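Local coordinates for isoaspartyl dipeptidase (Fervidobacterium islandicum, PDB 7CDH), which probably hydrolyses isoaspartyl (beta-aspartyl) dipeptides as a zinc metallopeptidase of the amidohydrolase family, consistent with a part in protein repair, at residues 90-95 against 341-346; 120-125 against 351-356; 209-214 against 239-244. One frame throughout, in Å; residues are numbered along the deposited sequence.

Contact 1. Residues 90-95 against 341-346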
ATOM      1  N   VAL A  90     -13.585  41.871   4.655  1.00 38.55           N
ATOM      2  CA  VAL A  90     -12.946  40.620   5.158  1.00 35.00           C
ATOM      3  C   VAL A  90     -11.477  40.586   4.738  1.00 33.18           C
ATOM      4  O   VAL A  90     -11.214  40.510   3.541  1.00 40.13           O
ATOM      5  CB  VAL A  90     -13.714  39.408   4.628  1.00 35.76           C
ATOM      6  CG1 VAL A  90     -13.029  38.116   5.033  1.00 35.68           C
ATOM      7  CG2 VAL A  90     -15.163  39.452   5.112  1.00 35.48           C
ATOM      8  N   THR A  91     -10.557  40.655   5.693  1.00 30.69           N
ATOM      9  CA  THR A  91      -9.094  40.670   5.449  1.00 30.56           C
ATOM     10  C   THR A  91      -8.488  39.315   5.848  1.00 27.82           C
ATOM     11  O   THR A  91      -7.310  39.077   5.596  1.00 29.07           O
ATOM     12  CB  THR A  91      -8.416  41.825   6.217  1.00 31.57           C
ATOM     13  OG1 THR A  91      -8.797  41.821   7.595  1.00 30.84           O
ATOM     14  CG2 THR A  91      -8.750  43.175   5.633  1.00 32.03           C
ATOM     15  N   THR A  92      -9.229  38.483   6.551  1.00 24.80           N
ATOM     16  CA  THR A  92      -8.743  37.164   6.955  1.00 27.32           C
ATOM     17  C   THR A  92      -9.860  36.175   6.707  1.00 30.19           C
ATOM     18  O   THR A  92     -11.026  36.477   7.043  1.00 31.82           O
ATOM     19  CB  THR A  92      -8.255  37.116   8.396  1.00 31.68           C
ATOM     20  OG1 THR A  92      -7.130  37.989   8.513  1.00 34.10           O
ATOM     21  CG2 THR A  92      -7.868  35.711   8.810  1.00 35.87           C
ATOM     22  N   VAL A  93      -9.489  35.047   6.109  1.00 31.59           N
ATOM     23  CA  VAL A  93     -10.421  33.961   5.724  1.00 29.55           C
ATOM     24  C   VAL A  93      -9.822  32.646   6.206  1.00 25.72           C
ATOM     25  O   VAL A  93      -8.620  32.497   6.195  1.00 25.67           O
ATOM     26  CB  VAL A  93     -10.630  34.063   4.207  1.00 34.56           C
ATOM     27  CG1 VAL A  93     -10.741  32.735   3.512  1.00 40.15           C
ATOM     28  CG2 VAL A  93     -11.842  34.927   3.909  1.00 34.79           C
ATOM     29  N   VAL A  94     -10.659  31.761   6.694  1.00 27.92           N
ATOM     30  CA  VAL A  94     -10.306  30.364   7.024  1.00 27.06           C
ATOM     31  C   VAL A  94     -11.129  29.500   6.091  1.00 27.31           C
ATOM     32  O   VAL A  94     -12.395  29.555   6.196  1.00 24.71           O
ATOM     33  CB  VAL A  94     -10.559  30.009   8.492  1.00 29.13           C
ATOM     34  CG1 VAL A  94      -9.941  28.658   8.792  1.00 32.71           C
ATOM     35  CG2 VAL A  94      -9.978  31.041   9.438  1.00 30.83           C
ATOM     36  N   GLY A  95     -10.422  28.801   5.191  1.00 28.54           N
ATOM     37  CA  GLY A  95     -11.005  28.001   4.092  1.00 26.77           C
ATOM     38  C   GLY A  95     -11.137  26.553   4.497  1.00 26.70           C
ATOM     39  O   GLY A  95     -10.203  26.013   5.117  1.00 28.14           O
ATOM     40  N   LEU A 341      -4.687  34.010  16.584  1.00 32.66           N
ATOM     41  CA  LEU A 341      -4.099  34.923  15.582  1.00 33.63           C
ATOM     42  C   LEU A 341      -3.755  36.263  16.238  1.00 38.17           C
ATOM     43  O   LEU A 341      -4.525  36.743  17.069  1.00 42.95           O
ATOM     44  CB  LEU A 341      -5.102  35.128  14.448  1.00 32.99           C
ATOM     45  CG  LEU A 341      -5.601  33.852  13.791  1.00 35.60           C
ATOM     46  CD1 LEU A 341      -6.635  34.176  12.724  1.00 34.66           C
ATOM     47  CD2 LEU A 341      -4.440  33.039  13.211  1.00 36.35           C
ATOM     48  N   ASN A 342      -2.684  36.900  15.773  1.00 43.86           N
ATOM     49  CA  ASN A 342      -2.342  38.287  16.133  1.00 45.39           C
ATOM     50  C   ASN A 342      -3.127  39.211  15.206  1.00 40.09           C
ATOM     51  O   ASN A 342      -2.530  40.065  14.561  1.00 47.78           O
ATOM     52  CB  ASN A 342      -0.826  38.426  16.283  1.00 54.52           C
ATOM     53  CG  ASN A 342      -0.407  37.723  17.561  1.00 68.23           C
ATOM     54  OD1 ASN A 342       0.260  36.689  17.521  1.00 81.12           O
ATOM     55  ND2 ASN A 342      -0.906  38.195  18.700  1.00 63.88           N
ATOM     56  N   LYS A 343      -4.453  39.117  15.280  1.00 37.39           N
ATOM     57  CA  LYS A 343      -5.384  39.931  14.464  1.00 38.47           C
ATOM     58  C   LYS A 343      -6.551  40.392  15.347  1.00 36.87           C
ATOM     59  O   LYS A 343      -6.588  40.008  16.529  1.00 43.18           O
ATOM     60  CB  LYS A 343      -5.837  39.102  13.263  1.00 39.46           C
ATOM     61  CG  LYS A 343      -4.705  38.585  12.395  1.00 41.86           C
ATOM     62  CD  LYS A 343      -5.156  38.068  11.047  1.00 42.95           C
ATOM     63  CE  LYS A 343      -3.986  37.653  10.190  1.00 43.23           C
ATOM     64  NZ  LYS A 343      -3.234  38.828   9.681  1.00 46.58           N
ATOM     65  N   GLY A 344      -7.468  41.182  14.797  1.00 34.95           N
ATOM     66  CA  GLY A 344      -8.707  41.582  15.496  1.00 42.55           C
ATOM     67  C   GLY A 344      -8.519  42.752  16.468  1.00 40.02           C
ATOM     68  O   GLY A 344      -9.535  43.219  17.033  1.00 41.85           O
ATOM     69  N   LYS A 345      -7.285  43.229  16.634  1.00 37.74           N
ATOM     70  CA  LYS A 345      -6.918  44.305  17.580  1.00 43.23           C
ATOM     71  C   LYS A 345      -6.106  45.381  16.857  1.00 40.32           C
ATOM     72  O   LYS A 345      -5.062  45.051  16.285  1.00 45.86           O
ATOM     73  CB  LYS A 345      -6.137  43.728  18.766  1.00 46.91           C
ATOM     74  CG  LYS A 345      -6.152  44.585  20.023  1.00 62.10           C
ATOM     75  CD  LYS A 345      -6.364  43.797  21.302  1.00 72.94           C
ATOM     76  CE  LYS A 345      -5.119  43.085  21.777  1.00 80.04           C
ATOM     77  NZ  LYS A 345      -4.375  43.931  22.740  1.00 87.18           N
ATOM     78  N   ILE A 346      -6.547  46.638  16.920  1.00 41.77           N
ATOM     79  CA  ILE A 346      -5.682  47.796  16.563  1.00 41.23           C
ATOM     80  C   ILE A 346      -4.881  48.168  17.800  1.00 43.19           C
ATOM     81  O   ILE A 346      -5.485  48.690  18.749  1.00 50.47           O
ATOM     82  CB  ILE A 346      -6.484  48.985  16.039  1.00 42.89           C
ATOM     83  CG1 ILE A 346      -7.537  48.548  15.022  1.00 42.74           C
ATOM     84  CG2 ILE A 346      -5.509  50.011  15.488  1.00 49.26           C
ATOM     85  CD1 ILE A 346      -7.974  49.638  14.073  1.00 42.18           C
TER

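Contact 2. Residues 120-125 against 351-356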
ATOM      1  N   GLY A 120      -3.055  39.793  -1.285  1.00 41.41           N
ATOM      2  CA  GLY A 120      -2.968  40.639  -0.083  1.00 45.12           C
ATOM      3  C   GLY A 120      -3.875  40.183   1.056  1.00 41.69           C
ATOM      4  O   GLY A 120      -3.850  40.825   2.109  1.00 39.39           O
ATOM      5  N   LEU A 121      -4.636  39.106   0.875  1.00 37.33           N
ATOM      6  CA  LEU A 121      -5.501  38.528   1.936  1.00 32.44           C
ATOM      7  C   LEU A 121      -4.637  37.730   2.930  1.00 30.58           C
ATOM      8  O   LEU A 121      -3.447  37.543   2.678  1.00 28.47           O
ATOM      9  CB  LEU A 121      -6.540  37.664   1.236  1.00 32.38           C
ATOM     10  CG  LEU A 121      -7.918  37.641   1.858  1.00 39.37           C
ATOM     11  CD1 LEU A 121      -8.509  39.038   1.890  1.00 43.64           C
ATOM     12  CD2 LEU A 121      -8.816  36.672   1.097  1.00 36.32           C
ATOM     13  N   ASN A 122      -5.191  37.378   4.087  1.00 31.46           N
ATOM     14  CA  ASN A 122      -4.577  36.487   5.110  1.00 30.21           C
ATOM     15  C   ASN A 122      -5.458  35.253   5.129  1.00 30.23           C
ATOM     16  O   ASN A 122      -6.728  35.451   5.189  1.00 28.26           O
ATOM     17  CB  ASN A 122      -4.591  37.079   6.525  1.00 32.89           C
ATOM     18  CG  ASN A 122      -4.013  38.478   6.579  1.00 32.43           C
ATOM     19  OD1 ASN A 122      -2.802  38.651   6.757  1.00 36.76           O
ATOM     20  ND2 ASN A 122      -4.874  39.466   6.428  1.00 26.86           N
ATOM     21  N   THR A 123      -4.863  34.065   5.014  1.00 27.90           N
ATOM     22  CA  THR A 123      -5.625  32.811   4.786  1.00 28.13           C
ATOM     23  C   THR A 123      -5.084  31.697   5.667  1.00 27.51           C
ATOM     24  O   THR A 123      -3.853  31.601   5.823  1.00 25.83           O
ATOM     25  CB  THR A 123      -5.515  32.350   3.332  1.00 26.75           C
ATOM     26  OG1 THR A 123      -4.128  32.090   3.063  1.00 25.92           O
ATOM     27  CG2 THR A 123      -6.011  33.412   2.398  1.00 27.83           C
ATOM     28  N   PHE A 124      -5.990  30.846   6.128  1.00 25.66           N
ATOM     29  CA  PHE A 124      -5.676  29.592   6.835  1.00 25.74           C
ATOM     30  C   PHE A 124      -6.671  28.575   6.317  1.00 25.88           C
ATOM     31  O   PHE A 124      -7.709  28.957   5.754  1.00 25.33           O
ATOM     32  CB  PHE A 124      -5.743  29.755   8.355  1.00 27.49           C
ATOM     33  CG  PHE A 124      -4.926  30.921   8.845  1.00 28.60           C
ATOM     34  CD1 PHE A 124      -5.457  32.193   8.857  1.00 27.36           C
ATOM     35  CD2 PHE A 124      -3.592  30.758   9.186  1.00 30.15           C
ATOM     36  CE1 PHE A 124      -4.669  33.284   9.189  1.00 29.72           C
ATOM     37  CE2 PHE A 124      -2.830  31.835   9.610  1.00 27.96           C
ATOM     38  CZ  PHE A 124      -3.362  33.100   9.585  1.00 28.96           C
ATOM     39  N   ILE A 125      -6.358  27.303   6.492  1.00 25.56           N
ATOM     40  CA  ILE A 125      -7.266  26.253   5.984  1.00 26.86           C
ATOM     41  C   ILE A 125      -7.433  25.230   7.094  1.00 26.05           C
ATOM     42  O   ILE A 125      -6.582  25.148   7.960  1.00 26.48           O
ATOM     43  CB  ILE A 125      -6.718  25.668   4.667  1.00 27.39           C
ATOM     44  CG1 ILE A 125      -5.411  24.905   4.860  1.00 26.32           C
ATOM     45  CG2 ILE A 125      -6.537  26.775   3.635  1.00 28.63           C
ATOM     46  CD1 ILE A 125      -5.020  24.099   3.667  1.00 27.64           C
ATOM     47  N   ASP A 351      -0.984  43.058  13.701  1.00 49.12           N
ATOM     48  CA  ASP A 351      -0.807  43.127  12.231  1.00 53.05           C
ATOM     49  C   ASP A 351      -1.734  44.239  11.730  1.00 48.51           C
ATOM     50  O   ASP A 351      -2.858  44.374  12.285  1.00 42.61           O
ATOM     51  CB  ASP A 351      -1.053  41.757  11.578  1.00 64.53           C
ATOM     52  CG  ASP A 351       0.013  40.709  11.899  1.00 76.26           C
ATOM     53  OD1 ASP A 351       1.109  40.784  11.299  1.00 92.19           O
ATOM     54  OD2 ASP A 351      -0.240  39.829  12.761  1.00 75.04           O
ATOM     55  N   ALA A 352      -1.275  44.995  10.729  1.00 39.93           N
ATOM     56  CA  ALA A 352      -1.944  46.208  10.224  1.00 39.56           C
ATOM     57  C   ALA A 352      -3.067  45.803   9.272  1.00 40.07           C
ATOM     58  O   ALA A 352      -2.969  46.122   8.065  1.00 37.01           O
ATOM     59  CB  ALA A 352      -0.946  47.136   9.563  1.00 40.70           C
ATOM     60  N   ASP A 353      -4.109  45.168   9.816  1.00 38.01           N
ATOM     61  CA  ASP A 353      -5.338  44.823   9.066  1.00 37.62           C
ATOM     62  C   ASP A 353      -6.480  45.669   9.620  1.00 37.52           C
ATOM     63  O   ASP A 353      -6.818  45.469  10.822  1.00 36.67           O
ATOM     64  CB  ASP A 353      -5.690  43.339   9.193  1.00 41.16           C
ATOM     65  CG  ASP A 353      -4.575  42.356   8.866  1.00 40.76           C
ATOM     66  OD1 ASP A 353      -3.584  42.763   8.206  1.00 36.27           O
ATOM     67  OD2 ASP A 353      -4.738  41.163   9.258  1.00 43.94           O
ATOM     68  N   PHE A 354      -7.058  46.541   8.783  1.00 36.17           N
ATOM     69  CA  PHE A 354      -8.052  47.583   9.163  1.00 35.23           C
ATOM     70  C   PHE A 354      -9.111  47.763   8.081  1.00 34.90           C
ATOM     71  O   PHE A 354      -8.820  47.509   6.913  1.00 37.89           O
ATOM     72  CB  PHE A 354      -7.423  48.973   9.253  1.00 35.47           C
ATOM     73  CG  PHE A 354      -6.097  49.068   9.963  1.00 32.04           C
ATOM     74  CD1 PHE A 354      -5.935  48.570  11.243  1.00 29.25           C
ATOM     75  CD2 PHE A 354      -5.028  49.713   9.367  1.00 32.82           C
ATOM     76  CE1 PHE A 354      -4.709  48.641  11.880  1.00 28.75           C
ATOM     77  CE2 PHE A 354      -3.811  49.818  10.022  1.00 32.26           C
ATOM     78  CZ  PHE A 354      -3.659  49.283  11.278  1.00 29.24           C
ATOM     79  N   ILE A 355     -10.314  48.186   8.461  1.00 35.36           N
ATOM     80  CA  ILE A 355     -11.293  48.750   7.493  1.00 38.60           C
ATOM     81  C   ILE A 355     -11.627  50.180   7.930  1.00 40.95           C
ATOM     82  O   ILE A 355     -11.565  50.522   9.127  1.00 39.52           O
ATOM     83  CB  ILE A 355     -12.551  47.871   7.328  1.00 38.77           C
ATOM     84  CG1 ILE A 355     -13.329  47.718   8.630  1.00 41.68           C
ATOM     85  CG2 ILE A 355     -12.192  46.524   6.730  1.00 39.85           C
ATOM     86  CD1 ILE A 355     -14.720  47.105   8.476  1.00 40.87           C
ATOM     87  N   LEU A 356     -11.925  51.007   6.957  1.00 40.67           N
ATOM     88  CA  LEU A 356     -12.370  52.391   7.178  1.00 38.53           C
ATOM     89  C   LEU A 356     -13.816  52.456   6.725  1.00 37.04           C
ATOM     90  O   LEU A 356     -14.110  52.100   5.585  1.00 40.24           O
ATOM     91  CB  LEU A 356     -11.451  53.315   6.388  1.00 39.14           C
ATOM     92  CG  LEU A 356     -10.073  53.510   7.010  1.00 42.26           C
ATOM     93  CD1 LEU A 356      -9.092  54.030   5.984  1.00 44.42           C
ATOM     94  CD2 LEU A 356     -10.157  54.470   8.197  1.00 47.51           C
TER
HETATM   95  O   HOH W   1      -1.661  41.043   8.381  1.00 44.37           O

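Contact 3. Residues 209-214 against 239-244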
ATOM      1  N   ILE A 209     -17.624  14.623  24.842  1.00 34.91           N
ATOM      2  CA  ILE A 209     -16.142  14.776  24.856  1.00 35.96           C
ATOM      3  C   ILE A 209     -15.697  15.448  26.172  1.00 36.99           C
ATOM      4  O   ILE A 209     -14.733  14.959  26.797  1.00 40.01           O
ATOM      5  CB  ILE A 209     -15.672  15.544  23.605  1.00 35.13           C
ATOM      6  CG1 ILE A 209     -15.973  14.771  22.318  1.00 38.65           C
ATOM      7  CG2 ILE A 209     -14.208  15.878  23.730  1.00 34.37           C
ATOM      8  CD1 ILE A 209     -15.995  15.633  21.080  1.00 37.74           C
ATOM      9  N   ILE A 210     -16.291  16.575  26.556  1.00 35.04           N
ATOM     10  CA  ILE A 210     -15.797  17.356  27.726  1.00 38.36           C
ATOM     11  C   ILE A 210     -16.180  16.660  29.047  1.00 41.65           C
ATOM     12  O   ILE A 210     -15.401  16.762  30.011  1.00 44.86           O
ATOM     13  CB  ILE A 210     -16.299  18.801  27.679  1.00 37.32           C
ATOM     14  CG1 ILE A 210     -17.826  18.880  27.789  1.00 37.37           C
ATOM     15  CG2 ILE A 210     -15.748  19.488  26.436  1.00 37.40           C
ATOM     16  CD1 ILE A 210     -18.334  20.280  28.026  1.00 38.24           C
ATOM     17  N   GLU A 211     -17.297  15.940  29.096  1.00 43.77           N
ATOM     18  CA  GLU A 211     -17.757  15.281  30.340  1.00 48.18           C
ATOM     19  C   GLU A 211     -16.937  14.012  30.573  1.00 46.61           C
ATOM     20  O   GLU A 211     -16.591  13.766  31.720  1.00 59.42           O
ATOM     21  CB  GLU A 211     -19.266  15.034  30.293  1.00 53.34           C
ATOM     22  CG  GLU A 211     -20.053  16.311  30.551  1.00 58.46           C
ATOM     23  CD  GLU A 211     -21.488  16.352  30.058  1.00 65.39           C
ATOM     24  OE1 GLU A 211     -22.010  15.310  29.601  1.00 71.80           O
ATOM     25  OE2 GLU A 211     -22.086  17.438  30.131  1.00 71.87           O
ATOM     26  N   LYS A 212     -16.602  13.263  29.527  1.00 48.11           N
ATOM     27  CA  LYS A 212     -16.067  11.883  29.652  1.00 46.44           C
ATOM     28  C   LYS A 212     -14.556  11.837  29.420  1.00 39.70           C
ATOM     29  O   LYS A 212     -13.980  10.763  29.599  1.00 44.11           O
ATOM     30  CB  LYS A 212     -16.750  10.957  28.647  1.00 52.75           C
ATOM     31  CG  LYS A 212     -18.266  10.855  28.759  1.00 58.74           C
ATOM     32  CD  LYS A 212     -18.865  10.219  27.509  1.00 66.87           C
ATOM     33  CE  LYS A 212     -20.166   9.473  27.738  1.00 73.58           C
ATOM     34  NZ  LYS A 212     -20.402   8.483  26.660  1.00 74.07           N
ATOM     35  N   THR A 213     -13.922  12.935  29.022  1.00 35.79           N
ATOM     36  CA  THR A 213     -12.466  12.953  28.753  1.00 35.07           C
ATOM     37  C   THR A 213     -11.852  14.244  29.277  1.00 33.19           C
ATOM     38  O   THR A 213     -12.596  15.163  29.636  1.00 36.64           O
ATOM     39  CB  THR A 213     -12.125  12.768  27.258  1.00 36.70           C
ATOM     40  OG1 THR A 213     -12.120  14.046  26.634  1.00 34.24           O
ATOM     41  CG2 THR A 213     -13.060  11.841  26.514  1.00 35.21           C
ATOM     42  N   GLU A 214     -10.530  14.319  29.172  1.00 37.16           N
ATOM     43  CA  GLU A 214      -9.659  15.403  29.685  1.00 40.67           C
ATOM     44  C   GLU A 214      -9.502  16.493  28.605  1.00 42.20           C
ATOM     45  O   GLU A 214      -8.602  17.354  28.770  1.00 43.98           O
ATOM     46  CB  GLU A 214      -8.285  14.805  30.032  1.00 47.02           C
ATOM     47  CG  GLU A 214      -8.309  13.454  30.771  1.00 47.90           C
ATOM     48  CD  GLU A 214      -8.552  12.183  29.947  1.00 52.35           C
ATOM     49  OE1 GLU A 214      -8.448  12.207  28.682  1.00 47.10           O
ATOM     50  OE2 GLU A 214      -8.880  11.161  30.576  1.00 51.55           O
ATOM     51  N   ALA A 239     -21.415  27.570  25.622  1.00 35.41           N
ATOM     52  CA  ALA A 239     -20.713  28.842  25.970  1.00 38.72           C
ATOM     53  C   ALA A 239     -20.528  28.957  27.481  1.00 37.05           C
ATOM     54  O   ALA A 239     -19.408  29.361  27.892  1.00 33.86           O
ATOM     55  CB  ALA A 239     -21.443  30.071  25.481  1.00 40.89           C
ATOM     56  N   LYS A 240     -21.568  28.627  28.266  1.00 36.72           N
ATOM     57  CA  LYS A 240     -21.515  28.799  29.742  1.00 40.55           C
ATOM     58  C   LYS A 240     -20.403  27.908  30.269  1.00 41.46           C
ATOM     59  O   LYS A 240     -19.787  28.297  31.246  1.00 46.17           O
ATOM     60  CB  LYS A 240     -22.822  28.490  30.467  1.00 43.34           C
ATOM     61  CG  LYS A 240     -23.820  29.638  30.472  1.00 46.97           C
ATOM     62  CD  LYS A 240     -25.216  29.191  30.821  1.00 51.71           C
ATOM     63  CE  LYS A 240     -26.268  30.158  30.343  1.00 60.30           C
ATOM     64  NZ  LYS A 240     -27.568  29.464  30.188  1.00 76.00           N
ATOM     65  N   ARG A 241     -20.074  26.815  29.589  1.00 36.46           N
ATOM     66  CA  ARG A 241     -18.958  25.964  30.068  1.00 33.38           C
ATOM     67  C   ARG A 241     -17.613  26.389  29.495  1.00 32.16           C
ATOM     68  O   ARG A 241     -16.645  25.703  29.807  1.00 36.27           O
ATOM     69  CB  ARG A 241     -19.242  24.504  29.753  1.00 35.44           C
ATOM     70  CG  ARG A 241     -20.633  24.095  30.179  1.00 38.81           C
ATOM     71  CD  ARG A 241     -20.642  22.641  30.494  1.00 44.25           C
ATOM     72  NE  ARG A 241     -22.005  22.143  30.532  1.00 51.11           N
ATOM     73  CZ  ARG A 241     -22.311  20.858  30.618  1.00 55.78           C
ATOM     74  NH1 ARG A 241     -21.337  19.954  30.644  1.00 63.73           N
ATOM     75  NH2 ARG A 241     -23.579  20.481  30.642  1.00 58.12           N
ATOM     76  N   GLY A 242     -17.526  27.476  28.726  1.00 36.72           N
ATOM     77  CA  GLY A 242     -16.235  28.016  28.233  1.00 36.94           C
ATOM     78  C   GLY A 242     -16.088  27.884  26.716  1.00 38.80           C
ATOM     79  O   GLY A 242     -15.071  28.321  26.177  1.00 39.07           O
ATOM     80  N   GLY A 243     -17.088  27.331  26.035  1.00 36.41           N
ATOM     81  CA  GLY A 243     -17.023  27.079  24.589  1.00 36.82           C
ATOM     82  C   GLY A 243     -17.248  28.319  23.762  1.00 33.39           C
ATOM     83  O   GLY A 243     -17.833  29.242  24.288  1.00 34.85           O
ATOM     84  N   THR A 244     -16.756  28.328  22.514  1.00 34.40           N
ATOM     85  CA  THR A 244     -17.140  29.297  21.460  1.00 32.93           C
ATOM     86  C   THR A 244     -17.981  28.568  20.417  1.00 32.36           C
ATOM     87  O   THR A 244     -17.671  27.431  20.140  1.00 37.40           O
ATOM     88  CB  THR A 244     -15.938  30.011  20.852  1.00 33.69           C
ATOM     89  OG1 THR A 244     -15.226  30.512  21.978  1.00 33.13           O
ATOM     90  CG2 THR A 244     -16.326  31.132  19.915  1.00 35.05           C
TER

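Contact 1. Residues 90-95 against 341-346
T92 and K343 meet through a polar tip and an aliphatic shaft, without a hydrogen bond between them. The hydroxyl oxygen OG1 of T92 lies 3.2 Å from CD of K343, and CE of the same lysine follows at 3.6 Å from OG1, whereas T92 OG1 and K343 NZ stand 4.2 Å apart. The two side chains pass each other at a slant. The lysine runs extended from CB to CE and then bends at its last torsion (chi4 -73°), which carries NZ beyond the threonine.

A looser, purely apolar touch joins T92 to L341. CG2 of T92 comes to 4.4 Å from CD1 of L341, a methyl-to-methyl approach at the edge of van der Waals range. With CG2 lying trans to the backbone nitrogen and OG1 lodged beside it (chi1 -63°), the threonine turns its methyl to the leucine and its oxygen to the lysine. F124 touches both T92 and L341 and extends this apolar side.

The strand 90-95 belongs to the parallel barrel of the amidohydrolase fold, hydrogen-bonded between strands 51-59 and 122-127. Segment 341-346 comes from the loop that links helix 333-339 to strand 354-358. Of strand 90-95, T92 is the residue that meets it, the nearest pair of CA atoms, those of T92 and K343, being 8.7 Å apart; K343 also lies on I58 of strand 51-59.

Charge enters at the lysine's end. NZ of K343 forms a salt bridge with D353 and a weak hydrogen bond with OD1 of N122. The loop itself is folded by an inverse gamma turn centred on N342, closed by a weak hydrogen bond of 3.0 Å from N of K343 to O of L341, and G344 follows with a positive phi of 82°.

Contact 2. Residues 120-125 against 351-356
The backbones at N122 and D353 stay well apart, their CA atoms 9.3 Å from each other, and the two side chains reach across from opposite directions. They meet amide to carboxylate, with the planes 38° apart. ND2 of N122 lies 3.3 Å from OD2 of D353, but the angle is too poor for a hydrogen bond; ND2 donates instead to the carbonyl O of T91.

A water supplies the real link. It donates to OD1 of N122 at 3.1 Å and to OD1 of D353 at 2.6 Å. In both residues CG sits beside the backbone N (chi1 -52° in each), which turns the flat groups toward each other between barrel strand 122-127 and the residue just before strand 354-358, a strand that pairs antiparallel with 51-59. D353 OD1 also accepts from the backbone N of K370, OD2 being the salt-bridge partner of K343.

Replacing N122 with alanine would probably leave the T91 carbonyl without its side-chain donor and the water without one of its two acceptors. Both side chains are buried, yet each polar end has a partner, and the lysine charge would be expected to favour an ionised D353 within the protein.

Contact 3. Residues 209-214 against 239-244
E211 and R241 form a salt bridge in which NH1 of the arginine donates to OE2 of the glutamate at 2.7 Å, with an N-H...O angle of 156°. The acceptor sits at the edge of the guanidinium, close to its plane, and the bond uses the anti lone pair of OE2, the one facing away from the other carboxylate oxygen. Carboxylate and guanidinium are nearly coplanar, 26° apart, although the two side chains cross at about a right angle. R241 is extended from CG to NE, a reach that carries its head across to the neighbouring helix; its NE makes a second salt bridge with E237.

Beside the charged pair, CD1 of I210 packs obliquely against the arginine, 4.0 Å from NH1 and 4.1 Å from CD of R241. I217 touches both residues.

The contact joins the C-terminal ends of two consecutive outer helices of the barrel, 204-212 and 229-240. The latter closes in a Schellman motif at G242, whose N bonds to O of A239 at 2.8 Å. Nearby, E214 pairs with R201 of the second subunit. With two glutamates, E211 at NH1 and E237 at NE, the arginine's charge is probably well balanced, and a surface-lying bridge of this kind is probably partly screened by solvent.

In the fold
After the N-terminal strands and barrel strand 51-59, the chain lays down strand 90-95, then strand 122-127 beside it. Contact 3 comes next, closing a short loop of 24 residues between the ends of helices 204-212 and 229-240 on the barrel's outside. Only after further barrel elements does the chain return, first at 341-346 to close contact 1, then at 351-356 to close contact 2. These two long loops cross, their segments alternating, and both enclose contact 3. Contacts 1 and 2 adjoin, centres 5 Å apart, tying neighbouring barrel strands to the segment leading into strand 354-358. Contact 3 lies about 30 Å from contact 2, centre to centre, across the chain's middle.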